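PDB 2D59: hypothetical protein PH1109 from Pyrococcus horikoshii, which is of unknown function but belongs to the CoA-binding-domain family, whose members share a Rossmann-type nucleotide-binding fold. Local coordinates for residues A26-S31 and Y53-K58; A38-K43 and C132-H137; K100-V105 and A123-V128. All coordinates share one frame; numbering follows the deposited sequence.

Contact 1: A26-S31 and Y53-K58; sequences ALVGAS and YPVNPK
Leu27 of strand 24-28 bonds to the parallel strand 51-55 through both its N and its O. Leu27 N donates to Tyr53 O (3.1 Å), and Val55 N to Leu27 O (2.8 Å). Val55 O takes Gly29 N (2.8 Å) nearly along the C=O axis, with a weak second bond from Ala30 N. Beyond the strands the side chain of Asn56 takes over. Asn56 CB lies 3.5 Å from Ala30 O. CG is anti to the backbone N (chi1 -166°), which carries the amide alongside the type II turn Leu27-Ala30. At the tip Asn56 ND2 donates to Ala30 O (2.7 Å), from 20° off the carbonyl plane. Asn56 OD1 turns back and accepts Lys58 N (2.9 Å), closing an Asx turn. Val28 and Val55 lie side by side on one face of the sheet, under Tyr93 of helix 87-100. Leu27 and Pro54 lie on the other face, where both touch Met42 of helix 37-47. There Ala30 CB presses on Pro54 CB at 3.4 Å, a tight fit. With both ends of the Asn56 amide bonded, its rotation is fixed. One polar side chain thus ties together the two loops leaving the strand ends of this beta-alpha-beta unit.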
# COMPACT_ATOMS: atom_id res chain seq x y z
N ALA A 26 -4.52 2.50 2.33
CA ALA A 26 -4.16 3.87 2.00
C ALA A 26 -3.18 3.65 0.84
O ALA A 26 -2.11 3.07 1.03
CB ALA A 26 -3.47 4.55 3.17
N LEU A 27 -3.56 4.09 -0.35
CA LEU A 27 -2.70 3.88 -1.51
C LEU A 27 -1.97 5.17 -1.87
O LEU A 27 -2.54 6.08 -2.46
CB LEU A 27 -3.55 3.37 -2.69
CG LEU A 27 -2.80 2.72 -3.86
CD1 LEU A 27 -3.62 1.55 -4.40
CD2 LEU A 27 -2.54 3.76 -4.93
N VAL A 28 -0.70 5.22 -1.49
CA VAL A 28 0.17 6.37 -1.71
C VAL A 28 0.76 6.40 -3.11
O VAL A 28 1.30 5.41 -3.59
CB VAL A 28 1.31 6.39 -0.68
CG1 VAL A 28 2.16 7.63 -0.85
CG2 VAL A 28 0.74 6.32 0.73
N GLY A 29 0.66 7.56 -3.76
CA GLY A 29 1.17 7.68 -5.11
C GLY A 29 0.06 7.43 -6.10
O GLY A 29 0.31 7.20 -7.29
N ALA A 30 -1.18 7.48 -5.62
CA ALA A 30 -2.35 7.27 -6.46
C ALA A 30 -2.31 8.18 -7.69
O ALA A 30 -1.85 9.32 -7.60
CB ALA A 30 -3.63 7.52 -5.67
N SER A 31 -2.78 7.67 -8.82
CA SER A 31 -2.77 8.42 -10.06
C SER A 31 -3.99 8.13 -10.93
O SER A 31 -4.47 7.00 -10.98
CB SER A 31 -1.49 8.09 -10.84
OG SER A 31 -1.52 8.64 -12.15
N TYR A 53 -8.32 4.27 0.05
CA TYR A 53 -8.23 5.71 0.26
C TYR A 53 -6.94 6.18 -0.40
O TYR A 53 -5.86 6.05 0.18
CB TYR A 53 -8.23 6.00 1.76
CG TYR A 53 -9.44 5.40 2.46
CD1 TYR A 53 -10.67 6.06 2.46
CD2 TYR A 53 -9.37 4.14 3.05
CE1 TYR A 53 -11.80 5.48 3.03
CE2 TYR A 53 -10.49 3.55 3.63
CZ TYR A 53 -11.70 4.22 3.61
OH TYR A 53 -12.81 3.63 4.17
N PRO A 54 -7.04 6.73 -1.62
CA PRO A 54 -5.85 7.21 -2.33
C PRO A 54 -5.18 8.41 -1.68
O PRO A 54 -5.84 9.27 -1.11
CB PRO A 54 -6.38 7.51 -3.73
CG PRO A 54 -7.79 7.93 -3.46
CD PRO A 54 -8.25 6.93 -2.43
N VAL A 55 -3.85 8.45 -1.78
CA VAL A 55 -3.06 9.53 -1.23
C VAL A 55 -2.08 10.08 -2.27
O VAL A 55 -1.26 9.34 -2.81
CB VAL A 55 -2.23 9.07 -0.01
CG1 VAL A 55 -1.32 10.21 0.45
CG2 VAL A 55 -3.15 8.63 1.11
N ASN A 56 -2.20 11.37 -2.55
CA ASN A 56 -1.32 12.05 -3.50
C ASN A 56 -1.67 13.53 -3.50
O ASN A 56 -2.75 13.93 -3.93
CB ASN A 56 -1.50 11.49 -4.92
CG ASN A 56 -0.38 11.92 -5.85
OD1 ASN A 56 0.07 13.07 -5.81
ND2 ASN A 56 0.06 11.01 -6.71
N PRO A 57 -0.75 14.38 -2.99
CA PRO A 57 -0.97 15.82 -2.94
C PRO A 57 -1.31 16.46 -4.29
O PRO A 57 -1.87 17.55 -4.34
CB PRO A 57 0.35 16.34 -2.38
CG PRO A 57 0.78 15.24 -1.48
CD PRO A 57 0.51 14.01 -2.33
N LYS A 58 -0.98 15.76 -5.37
CA LYS A 58 -1.24 16.27 -6.72
C LYS A 58 -2.65 16.03 -7.24
O LYS A 58 -3.04 16.60 -8.26
CB LYS A 58 -0.23 15.66 -7.70
CG LYS A 58 1.21 16.08 -7.46
CD LYS A 58 2.15 15.41 -8.44
CE LYS A 58 3.58 15.91 -8.28
NZ LYS A 58 4.11 15.69 -6.90

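Contact 2: A38-K43 and C132-H137; sequences ANIVMK and CMMREH
Two helices on the same face of the Rossmann-type sheet meet here, with Val41 of helix 37-47 packed against Met134 of helix 133-141. Their short segments pass 9.6 Å apart at an angle of 43°. No hydrogen bond joins them, so the contact is apolar packing. Val41 sits at its centre and uses both branches. With chi1 at 178°, Val41 CG1 lies opposite its own backbone N and approaches the start of the second helix, 4.0 Å from Met134 N and close to Met133 CB. Val41 CG2 rests on Cys132 SG at 3.5 Å. Both methyls also reach Met134 CB, so the valine fork straddles the base of that side chain. Met134 runs out extended through its first two torsions and bends at the third. The bend lays its thioether end across Ile40. Met134 CE comes to 3.7 Å from Ile40 CG2, and Met134 SD to 3.9 Å from the same methyl. Met133 starts toward helix 37-47 but curls off to meet Leu19 and Trp106. One helical turn beyond Met133, the His137 ring meets Tyr44, and its ND1 is hydrogen-bonded to Tyr44 OH. Cys132 holds the N-cap position of helix 133-141 as well as touching Val41. Cys132 SG accepts a weak capping bond from Arg135 N, long at 3.7 Å but almost straight.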
# COMPACT_ATOMS: atom_id res chain seq x y z
N ALA A 38 0.02 2.34 -10.05
CA ALA A 38 -0.81 2.79 -8.94
C ALA A 38 -2.30 2.75 -9.31
O ALA A 38 -3.14 2.41 -8.48
CB ALA A 38 -0.42 4.20 -8.52
N ASN A 39 -2.61 3.11 -10.54
CA ASN A 39 -4.00 3.11 -10.99
C ASN A 39 -4.48 1.68 -11.25
O ASN A 39 -5.57 1.29 -10.81
CB ASN A 39 -4.15 3.96 -12.26
CG ASN A 39 -5.59 4.12 -12.70
OD1 ASN A 39 -6.16 3.24 -13.34
ND2 ASN A 39 -6.19 5.25 -12.35
N ILE A 40 -3.66 0.91 -11.95
CA ILE A 40 -3.99 -0.48 -12.25
C ILE A 40 -4.32 -1.26 -10.98
O ILE A 40 -5.35 -1.94 -10.90
CB ILE A 40 -2.81 -1.16 -12.97
CG1 ILE A 40 -2.56 -0.46 -14.31
CG2 ILE A 40 -3.10 -2.65 -13.17
CD1 ILE A 40 -1.29 -0.90 -15.00
N VAL A 41 -3.44 -1.16 -9.99
CA VAL A 41 -3.63 -1.87 -8.72
C VAL A 41 -4.83 -1.34 -7.94
O VAL A 41 -5.62 -2.12 -7.40
CB VAL A 41 -2.36 -1.79 -7.85
CG1 VAL A 41 -2.59 -2.50 -6.52
CG2 VAL A 41 -1.18 -2.44 -8.58
N MET A 42 -4.98 -0.03 -7.86
CA MET A 42 -6.12 0.51 -7.13
C MET A 42 -7.43 0.05 -7.75
O MET A 42 -8.37 -0.33 -7.04
CB MET A 42 -6.08 2.04 -7.10
CG MET A 42 -7.20 2.65 -6.27
SD MET A 42 -6.97 4.42 -6.03
CE MET A 42 -8.58 4.88 -5.37
N LYS A 43 -7.51 0.10 -9.07
CA LYS A 43 -8.73 -0.32 -9.76
C LYS A 43 -9.07 -1.76 -9.39
O LYS A 43 -10.21 -2.08 -9.10
CB LYS A 43 -8.54 -0.18 -11.28
CG LYS A 43 -9.77 -0.52 -12.09
CD LYS A 43 -9.51 -0.32 -13.58
CE LYS A 43 -10.71 -0.71 -14.42
NZ LYS A 43 -10.44 -0.53 -15.87
N CYS A 132 3.48 -6.94 -5.32
CA CYS A 132 2.40 -6.08 -5.77
C CYS A 132 1.10 -6.61 -5.15
O CYS A 132 0.83 -7.80 -5.22
CB CYS A 132 2.29 -6.11 -7.29
SG CYS A 132 0.84 -5.24 -7.93
N MET A 133 0.31 -5.73 -4.54
CA MET A 133 -0.94 -6.17 -3.92
C MET A 133 -1.85 -6.91 -4.89
O MET A 133 -2.49 -7.88 -4.53
CB MET A 133 -1.68 -5.00 -3.28
CG MET A 133 -1.03 -4.48 -2.00
SD MET A 133 -2.16 -3.47 -1.00
CE MET A 133 -3.13 -4.77 -0.17
N MET A 134 -1.90 -6.44 -6.13
CA MET A 134 -2.74 -7.08 -7.14
C MET A 134 -2.19 -8.44 -7.54
O MET A 134 -2.93 -9.43 -7.58
CB MET A 134 -2.85 -6.20 -8.38
CG MET A 134 -3.57 -6.89 -9.52
SD MET A 134 -3.79 -5.80 -10.93
CE MET A 134 -2.18 -5.86 -11.67
N ARG A 135 -0.89 -8.49 -7.85
CA ARG A 135 -0.25 -9.73 -8.24
C ARG A 135 -0.41 -10.79 -7.16
O ARG A 135 -0.75 -11.94 -7.45
CB ARG A 135 1.24 -9.50 -8.51
CG ARG A 135 1.89 -10.62 -9.30
CD ARG A 135 2.26 -10.14 -10.71
NE ARG A 135 3.50 -9.38 -10.72
CZ ARG A 135 3.94 -8.68 -11.76
NH1 ARG A 135 5.09 -8.02 -11.68
NH2 ARG A 135 3.22 -8.62 -12.87
N GLU A 136 -0.15 -10.40 -5.92
CA GLU A 136 -0.26 -11.33 -4.79
C GLU A 136 -1.70 -11.80 -4.62
O GLU A 136 -1.96 -12.98 -4.39
CB GLU A 136 0.23 -10.66 -3.50
CG GLU A 136 1.72 -10.38 -3.46
CD GLU A 136 2.56 -11.62 -3.73
OE1 GLU A 136 2.88 -11.88 -4.91
OE2 GLU A 136 2.88 -12.34 -2.76
N HIS A 137 -2.65 -10.87 -4.73
CA HIS A 137 -4.05 -11.24 -4.58
C HIS A 137 -4.45 -12.24 -5.66
O HIS A 137 -5.05 -13.27 -5.37
CB HIS A 137 -4.93 -10.00 -4.65
CG HIS A 137 -6.36 -10.26 -4.31
ND1 HIS A 137 -7.25 -10.81 -5.21
CD2 HIS A 137 -7.06 -10.06 -3.16
CE1 HIS A 137 -8.43 -10.95 -4.63
NE2 HIS A 137 -8.34 -10.50 -3.39

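Contact 3: K100-V105 and A123-V128; sequences KGAKVV and AGLIIV
Val104 and Ile126 face the same side of the sheet from neighbouring parallel strands, and their side chains cross obliquely. Val104 CG2 meets Ile126 CB at 3.8 Å and also approaches Ile126 CD1. On the other branch, chi1 near 178° swings Val104 CG1 out to Val128 CG2, 3.9 Å away. Val104 therefore spans two residues of strand 126-129, one with each methyl. Tyr22 touches it too on this face.

The opposite face belongs to Val105 and Leu125. These two meet at a slant, with Val105 CG2 4.0 Å from Leu125 CB. Ala120 of helix 114-122 touches both of them, and Ile98 of helix 87-100 also touches Leu125.

Three backbone bonds set the register of the two strands. Ile126 N donates to Lys103 O (3.0 Å), Val105 N to Ile126 O (2.9 Å) and Val128 N to Val105 O (3.0 Å). The last is nearly straight, with 177° at the hydrogen. Ahead of the strands the backbones part, and a water bridges them, donating to Lys103 O (2.8 Å) and Gly124 O (3.0 Å). Lys103 O thus accepts from both the water and Ile126 N.

Gly101 and Gly124 each follow the end of a helix in a Schellman motif with positive phi, turning the chain toward its strand. Strand 104-107, helix 114-122 and strand 126-129 follow in sequence. Together they form a beta-alpha-beta crossover at one edge of the sheet, the repeating element of a Rossmann-type fold.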
# COMPACT_ATOMS: atom_id res chain seq x y z
N LYS A 100 -0.46 7.27 11.93
CA LYS A 100 -1.82 6.83 11.63
C LYS A 100 -2.16 5.53 12.34
O LYS A 100 -3.33 5.18 12.50
CB LYS A 100 -1.98 6.65 10.11
CG LYS A 100 -3.37 6.25 9.66
CD LYS A 100 -4.40 7.33 9.97
CE LYS A 100 -5.78 6.92 9.47
NZ LYS A 100 -6.81 7.96 9.77
N GLY A 101 -1.13 4.81 12.78
CA GLY A 101 -1.35 3.55 13.47
C GLY A 101 -1.60 2.39 12.53
O GLY A 101 -2.29 1.43 12.89
N ALA A 102 -1.05 2.47 11.33
CA ALA A 102 -1.22 1.41 10.34
C ALA A 102 -0.65 0.10 10.89
O ALA A 102 0.14 0.11 11.84
CB ALA A 102 -0.51 1.78 9.04
N LYS A 103 -1.05 -1.01 10.30
CA LYS A 103 -0.59 -2.33 10.73
C LYS A 103 0.45 -2.90 9.77
O LYS A 103 1.28 -3.72 10.16
CB LYS A 103 -1.76 -3.30 10.82
CG LYS A 103 -2.85 -2.92 11.81
CD LYS A 103 -2.35 -3.04 13.24
CE LYS A 103 -3.48 -2.78 14.23
NZ LYS A 103 -3.03 -2.90 15.64
N VAL A 104 0.38 -2.47 8.51
CA VAL A 104 1.28 -2.98 7.49
C VAL A 104 1.77 -1.89 6.54
O VAL A 104 1.02 -0.99 6.17
CB VAL A 104 0.57 -4.06 6.63
CG1 VAL A 104 1.49 -4.55 5.51
CG2 VAL A 104 0.13 -5.22 7.50
N VAL A 105 3.04 -1.97 6.17
CA VAL A 105 3.62 -1.05 5.20
C VAL A 105 3.95 -1.97 4.03
O VAL A 105 4.67 -2.95 4.19
CB VAL A 105 4.92 -0.39 5.71
CG1 VAL A 105 5.48 0.54 4.64
CG2 VAL A 105 4.63 0.40 6.98
N ALA A 123 8.73 0.32 14.76
CA ALA A 123 7.46 0.84 15.27
C ALA A 123 6.41 -0.27 15.39
O ALA A 123 5.27 -0.01 15.79
CB ALA A 123 6.95 1.95 14.36
N GLY A 124 6.79 -1.49 15.04
CA GLY A 124 5.87 -2.61 15.13
C GLY A 124 5.06 -2.88 13.88
O GLY A 124 4.15 -3.72 13.89
N LEU A 125 5.38 -2.18 12.80
CA LEU A 125 4.67 -2.36 11.53
C LEU A 125 5.16 -3.58 10.78
O LEU A 125 6.36 -3.83 10.70
CB LEU A 125 4.86 -1.13 10.64
CG LEU A 125 4.10 0.15 11.01
CD1 LEU A 125 2.64 -0.04 10.67
CD2 LEU A 125 4.29 0.46 12.49
N ILE A 126 4.22 -4.35 10.24
CA ILE A 126 4.56 -5.53 9.46
C ILE A 126 5.05 -5.01 8.11
O ILE A 126 4.48 -4.06 7.58
CB ILE A 126 3.33 -6.41 9.23
CG1 ILE A 126 2.78 -6.88 10.58
CG2 ILE A 126 3.70 -7.60 8.37
CD1 ILE A 126 1.47 -7.63 10.47
N ILE A 127 6.09 -5.63 7.57
CA ILE A 127 6.64 -5.18 6.30
C ILE A 127 6.50 -6.17 5.15
O ILE A 127 6.92 -7.32 5.24
CB ILE A 127 8.14 -4.83 6.46
CG1 ILE A 127 8.30 -3.78 7.56
CG2 ILE A 127 8.72 -4.30 5.15
CD1 ILE A 127 9.72 -3.52 7.97
N VAL A 128 5.88 -5.71 4.07
CA VAL A 128 5.75 -6.51 2.86
C VAL A 128 6.58 -5.70 1.89
O VAL A 128 6.43 -4.48 1.81
CB VAL A 128 4.28 -6.60 2.37
CG1 VAL A 128 4.22 -7.38 1.06
CG2 VAL A 128 3.42 -7.28 3.43
O HOH W 1 1.39 -4.30 12.89

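Overall arrangement
Contacts 1 and 3 lie in one five-stranded parallel sheet, with centres about 17 Å apart. Contact 1 joins edge strand 51-55 to strand 24-28. Contact 3 joins strand 104-107 to the other edge strand, 126-129. Strand 80-83 runs between the two pairs. Contact 2 lies on one face of this sheet, its centre about 13 Å from that of contact 1 and about 19 Å from that of contact 3. Helix 37-47 touches contact 1 directly and links its two strands. Helix 133-141 follows strand 126-129. Along the chain contacts 1 and 2 interleave, while contact 3 is nested inside the loop closed by contact 2. Contact 2 thereby packs the helix of the first beta-alpha-beta unit against the last helix of the chain.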